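Local structure of uncharacterized protein Q64V53_BACFR (Bacteroides fragilis, 2RA8) at residues Val267-Glu270 / Met271-Ser275; Asp276-Pro279 / Gln280-Thr283. The protein is of unknown function but joins an N-terminal WGR domain, a module that in other proteins probably serves nucleic-acid binding, to a leucine-rich-repeat domain. All coordinates share one frame; numbering follows the deposited sequence.

Contact 1 of 2, residues Val267-Glu270 / Met271-Ser275; sequences VVVE and MFLES
Val268 carries CG1 opposite its backbone N (chi1 179°), whereas Phe272 CG lies beside its own N (chi1 -86°); with the two residues one turn apart, the side chains lie alongside each other, pointing the same way. Val268 CG1 meets the ring at Phe272 CE2, 3.5 Å away, while Val269 CA lies near the ring plane at its edge. One residue further on, the same i to i+4 pairing recurs with a longer approach, Val269 CG1 being 4.1 Å from Leu273 CD1. The extended selenomethionine Met271 reaches back across Val267, its CE meeting Val267 CG1.

Beneath these pairs run four i to i+4 backbone hydrogen bonds, from the N atoms of Met271, Phe272, Leu273 and Glu274 to Val267 O, Val268 O, Val269 O and Glu270 O respectively. At 3.0 to 3.1 Å they are the evidence for regular alpha-helix.

All of this lies on helix 265-274, the connection between parallel strands 256-260 and 283-285 in a beta-alpha-beta unit of the leucine-rich-repeat domain. Val268 and Phe272 pack on strand 256-260 through Ile259 and Leu257, and Phe246 makes an edge-to-face ring contact with Phe272. Val269 and Leu273 instead meet Leu298 of helix 293-300.

On the more exposed flank the carboxylates of Glu270 and Glu274 come together with their planes 55° apart, Glu270 OE2 lying 3.0 Å from Glu274 OE1. Arg243 NH2 forms a salt bridge with Glu270 OE2 and a long, weak ion pair with Glu274 OE2. The chemistry thus splits by face: the Val268-Phe272 and Val269-Leu273 pairs present apolar surface to strand 256-260 and helix 293-300, while two acids this close would be expected to raise each other's pKa, an effect that Arg243 probably offsets.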
loop_
_atom_site.group_PDB
_atom_site.type_symbol
_atom_site.label_atom_id
_atom_site.label_comp_id
_atom_site.label_asym_id
_atom_site.label_seq_id
_atom_site.Cartn_x
_atom_site.Cartn_y
_atom_site.Cartn_z
ATOM N N VAL A 267 -27.620 -2.042 -5.999
ATOM C CA VAL A 267 -28.674 -1.062 -6.234
ATOM C C VAL A 267 -28.168 0.047 -7.119
ATOM O O VAL A 267 -28.903 0.560 -7.978
ATOM C CB VAL A 267 -29.172 -0.440 -4.914
ATOM C CG1 VAL A 267 -30.472 0.307 -5.161
ATOM C CG2 VAL A 267 -29.369 -1.520 -3.861
ATOM N N VAL A 268 -26.903 0.419 -6.916
ATOM C CA VAL A 268 -26.271 1.484 -7.693
ATOM C C VAL A 268 -26.287 1.142 -9.161
ATOM O O VAL A 268 -26.446 2.019 -10.019
ATOM C CB VAL A 268 -24.809 1.745 -7.195
ATOM C CG1 VAL A 268 -24.141 2.843 -8.014
ATOM C CG2 VAL A 268 -24.831 2.135 -5.717
ATOM N N VAL A 269 -26.142 -0.142 -9.468
ATOM C CA VAL A 269 -26.170 -0.578 -10.853
ATOM C C VAL A 269 -27.520 -0.239 -11.441
ATOM O O VAL A 269 -27.619 0.228 -12.575
ATOM C CB VAL A 269 -25.932 -2.100 -10.966
ATOM C CG1 VAL A 269 -25.994 -2.536 -12.428
ATOM C CG2 VAL A 269 -24.592 -2.462 -10.351
ATOM N N GLU A 270 -28.574 -0.467 -10.663
ATOM C CA GLU A 270 -29.928 -0.177 -11.113
ATOM C C GLU A 270 -30.085 1.308 -11.404
ATOM O O GLU A 270 -30.659 1.699 -12.421
ATOM C CB GLU A 270 -30.945 -0.599 -10.042
ATOM C CG GLU A 270 -32.392 -0.470 -10.490
ATOM C CD GLU A 270 -33.378 -0.553 -9.335
ATOM O OE1 GLU A 270 -33.336 -1.557 -8.592
ATOM O OE2 GLU A 270 -34.193 0.388 -9.175
HETATM N N MSE A 271 -29.569 2.144 -10.507
HETATM C CA MSE A 271 -29.656 3.592 -10.679
HETATM C C MSE A 271 -29.068 4.020 -11.987
HETATM O O MSE A 271 -29.656 4.831 -12.709
HETATM C CB MSE A 271 -28.928 4.305 -9.549
HETATM C CG MSE A 271 -29.533 4.034 -8.198
HETATM SE SE MSE A 271 -28.730 5.096 -6.807
HETATM C CE MSE A 271 -29.626 4.299 -5.308
ATOM N N PHE A 272 -27.892 3.481 -12.302
ATOM C CA PHE A 272 -27.234 3.807 -13.555
ATOM C C PHE A 272 -28.112 3.439 -14.724
ATOM O O PHE A 272 -28.440 4.285 -15.558
ATOM C CB PHE A 272 -25.892 3.061 -13.678
ATOM C CG PHE A 272 -24.731 3.778 -13.038
ATOM C CD1 PHE A 272 -24.147 4.878 -13.657
ATOM C CD2 PHE A 272 -24.230 3.362 -11.811
ATOM C CE1 PHE A 272 -23.082 5.548 -13.059
ATOM C CE2 PHE A 272 -23.167 4.031 -11.214
ATOM C CZ PHE A 272 -22.598 5.121 -11.841
ATOM N N LEU A 273 -28.517 2.173 -14.778
ATOM C CA LEU A 273 -29.325 1.670 -15.887
ATOM C C LEU A 273 -30.615 2.390 -16.147
ATOM O O LEU A 273 -31.020 2.525 -17.298
ATOM C CB LEU A 273 -29.603 0.173 -15.706
ATOM C CG LEU A 273 -28.361 -0.736 -15.680
ATOM C CD1 LEU A 273 -28.764 -2.164 -15.385
ATOM C CD2 LEU A 273 -27.638 -0.661 -17.009
ATOM N N GLU A 274 -31.265 2.877 -15.095
ATOM C CA GLU A 274 -32.540 3.571 -15.250
ATOM C C GLU A 274 -32.428 5.064 -15.403
ATOM O O GLU A 274 -33.438 5.742 -15.600
ATOM C CB GLU A 274 -33.431 3.286 -14.049
ATOM C CG GLU A 274 -32.819 3.735 -12.737
ATOM C CD GLU A 274 -33.659 3.356 -11.534
ATOM O OE1 GLU A 274 -34.242 2.250 -11.534
ATOM O OE2 GLU A 274 -33.719 4.158 -10.579
ATOM N N SER A 275 -31.209 5.590 -15.327
ATOM C CA SER A 275 -30.985 7.032 -15.414
ATOM C C SER A 275 -30.869 7.612 -16.806
ATOM O O SER A 275 -30.491 6.925 -17.760
ATOM C CB SER A 275 -29.728 7.397 -14.617
ATOM O OG SER A 275 -29.465 8.789 -14.672
#

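Contact 2 of 2, residues Asp276-Pro279 / Gln280-Thr283; sequences DILP and QLET
Ile277 O accepts a hydrogen bond from Gln280 N at 3.1 Å, the donor standing 38° out of the carbonyl plane, as the chain from 276 to 279 takes helical backbone angles without the regular helical bonds. This i to i+3 turn belongs to the loop that leads from helix 265-274 into strand 283-285 of the leucine-rich-repeat domain.

Ile277 and Gln280 meet at an angle. Gln280 CG is held between its backbone N and carbonyl carbon (chi1 74°), which folds the side chain back over the turn: CG lies 3.0 Å from Ile277 O, and the amide carbon CD lies 3.8 Å from Ile277 CG1. The amide is fixed at its other end, since NE2 donates to the backbone carbonyls of Phe251 and Leu254 in the loop before strand 256-260.

Leu281 is buried, its CD1 4.4 Å from both Ile277 CG2 and Leu278 CD1, and it also packs on Leu257 of strand 256-260 and on Leu309. Asp276 OD2 forms a salt bridge with Lys248 NZ. A water lies 2.9 Å from Asp276 O and 3.1 Å from Gln280 OE1, placed to bridge the two.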
loop_
_atom_site.group_PDB
_atom_site.type_symbol
_atom_site.label_atom_id
_atom_site.label_comp_id
_atom_site.label_asym_id
_atom_site.label_seq_id
_atom_site.Cartn_x
_atom_site.Cartn_y
_atom_site.Cartn_z
ATOM N N ASP A 276 -31.184 8.899 -16.927
ATOM C CA ASP A 276 -31.089 9.567 -18.211
ATOM C C ASP A 276 -29.696 10.122 -18.396
ATOM O O ASP A 276 -29.358 10.618 -19.465
ATOM C CB ASP A 276 -32.136 10.688 -18.313
ATOM C CG ASP A 276 -31.824 11.873 -17.417
ATOM O OD1 ASP A 276 -30.998 11.736 -16.490
ATOM O OD2 ASP A 276 -32.422 12.945 -17.642
ATOM N N ILE A 277 -28.873 10.029 -17.355
ATOM C CA ILE A 277 -27.505 10.530 -17.436
ATOM C C ILE A 277 -26.588 9.505 -18.078
ATOM O O ILE A 277 -25.612 9.867 -18.737
ATOM C CB ILE A 277 -26.955 10.932 -16.019
ATOM C CG1 ILE A 277 -25.692 11.796 -16.170
ATOM C CG2 ILE A 277 -26.618 9.679 -15.193
ATOM C CD1 ILE A 277 -25.304 12.550 -14.899
ATOM N N LEU A 278 -26.915 8.222 -17.923
ATOM C CA LEU A 278 -26.088 7.136 -18.472
ATOM C C LEU A 278 -25.633 7.289 -19.918
ATOM O O LEU A 278 -24.471 7.043 -20.235
ATOM C CB LEU A 278 -26.806 5.783 -18.309
ATOM C CG LEU A 278 -26.088 4.539 -18.866
ATOM C CD1 LEU A 278 -24.707 4.393 -18.239
ATOM C CD2 LEU A 278 -26.921 3.305 -18.579
ATOM N N PRO A 279 -26.535 7.692 -20.829
ATOM C CA PRO A 279 -26.116 7.846 -22.226
ATOM C C PRO A 279 -24.902 8.727 -22.483
ATOM O O PRO A 279 -24.154 8.486 -23.431
ATOM C CB PRO A 279 -27.367 8.394 -22.896
ATOM C CG PRO A 279 -28.465 7.702 -22.138
ATOM C CD PRO A 279 -27.997 7.843 -20.700
ATOM N N GLN A 280 -24.694 9.746 -21.652
ATOM C CA GLN A 280 -23.564 10.661 -21.835
ATOM C C GLN A 280 -22.276 10.250 -21.141
ATOM O O GLN A 280 -21.199 10.747 -21.479
ATOM C CB GLN A 280 -23.926 12.056 -21.326
ATOM C CG GLN A 280 -23.951 12.154 -19.808
ATOM C CD GLN A 280 -24.485 13.482 -19.315
ATOM O OE1 GLN A 280 -25.597 13.879 -19.660
ATOM N NE2 GLN A 280 -23.697 14.175 -18.494
ATOM N N LEU A 281 -22.380 9.352 -20.165
ATOM C CA LEU A 281 -21.211 8.912 -19.403
ATOM C C LEU A 281 -20.190 8.120 -20.158
ATOM O O LEU A 281 -20.507 7.414 -21.105
ATOM C CB LEU A 281 -21.641 8.074 -18.197
ATOM C CG LEU A 281 -22.487 8.745 -17.114
ATOM C CD1 LEU A 281 -22.805 7.732 -16.019
ATOM C CD2 LEU A 281 -21.726 9.923 -16.538
ATOM N N GLU A 282 -18.941 8.236 -19.726
ATOM C CA GLU A 282 -17.857 7.478 -20.323
ATOM C C GLU A 282 -17.497 6.417 -19.320
ATOM O O GLU A 282 -17.118 5.303 -19.684
ATOM C CB GLU A 282 -16.618 8.347 -20.553
ATOM C CG GLU A 282 -16.836 9.551 -21.441
ATOM C CD GLU A 282 -15.535 10.242 -21.808
ATOM O OE1 GLU A 282 -14.675 10.416 -20.918
ATOM O OE2 GLU A 282 -15.376 10.619 -22.987
ATOM N N THR A 283 -17.620 6.756 -18.040
ATOM C CA THR A 283 -17.257 5.821 -16.977
ATOM C C THR A 283 -18.322 5.592 -15.929
ATOM O O THR A 283 -18.884 6.532 -15.371
ATOM C CB THR A 283 -15.964 6.298 -16.256
ATOM O OG1 THR A 283 -14.921 6.488 -17.223
ATOM C CG2 THR A 283 -15.505 5.262 -15.214
HETATM O O HOH W 1 -27.158 11.561 -21.049
#

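Contacts 1 and 2 follow each other along the chain, their centres about 11 Å apart, and both are largely buried with a more exposed rim. Contact 1 lies on helix 265-274, with i to i+4 bonds; 276-283 form the loop that returns the chain to strand 283-285, with an i to i+3 bond from Gln280 N to Ile277 O and a water. They share one apolar layer: Phe272 CE1 comes within 3.7 Å of Leu281 CD1, and Leu278 CD2 packs on Phe272 O at 3.5 Å. Both also reach Leu257 of strand 256-260. Their polar rims differ, being acids beside Arg243 in contact 1 and a glutamine amide bound to backbone carbonyls in contact 2.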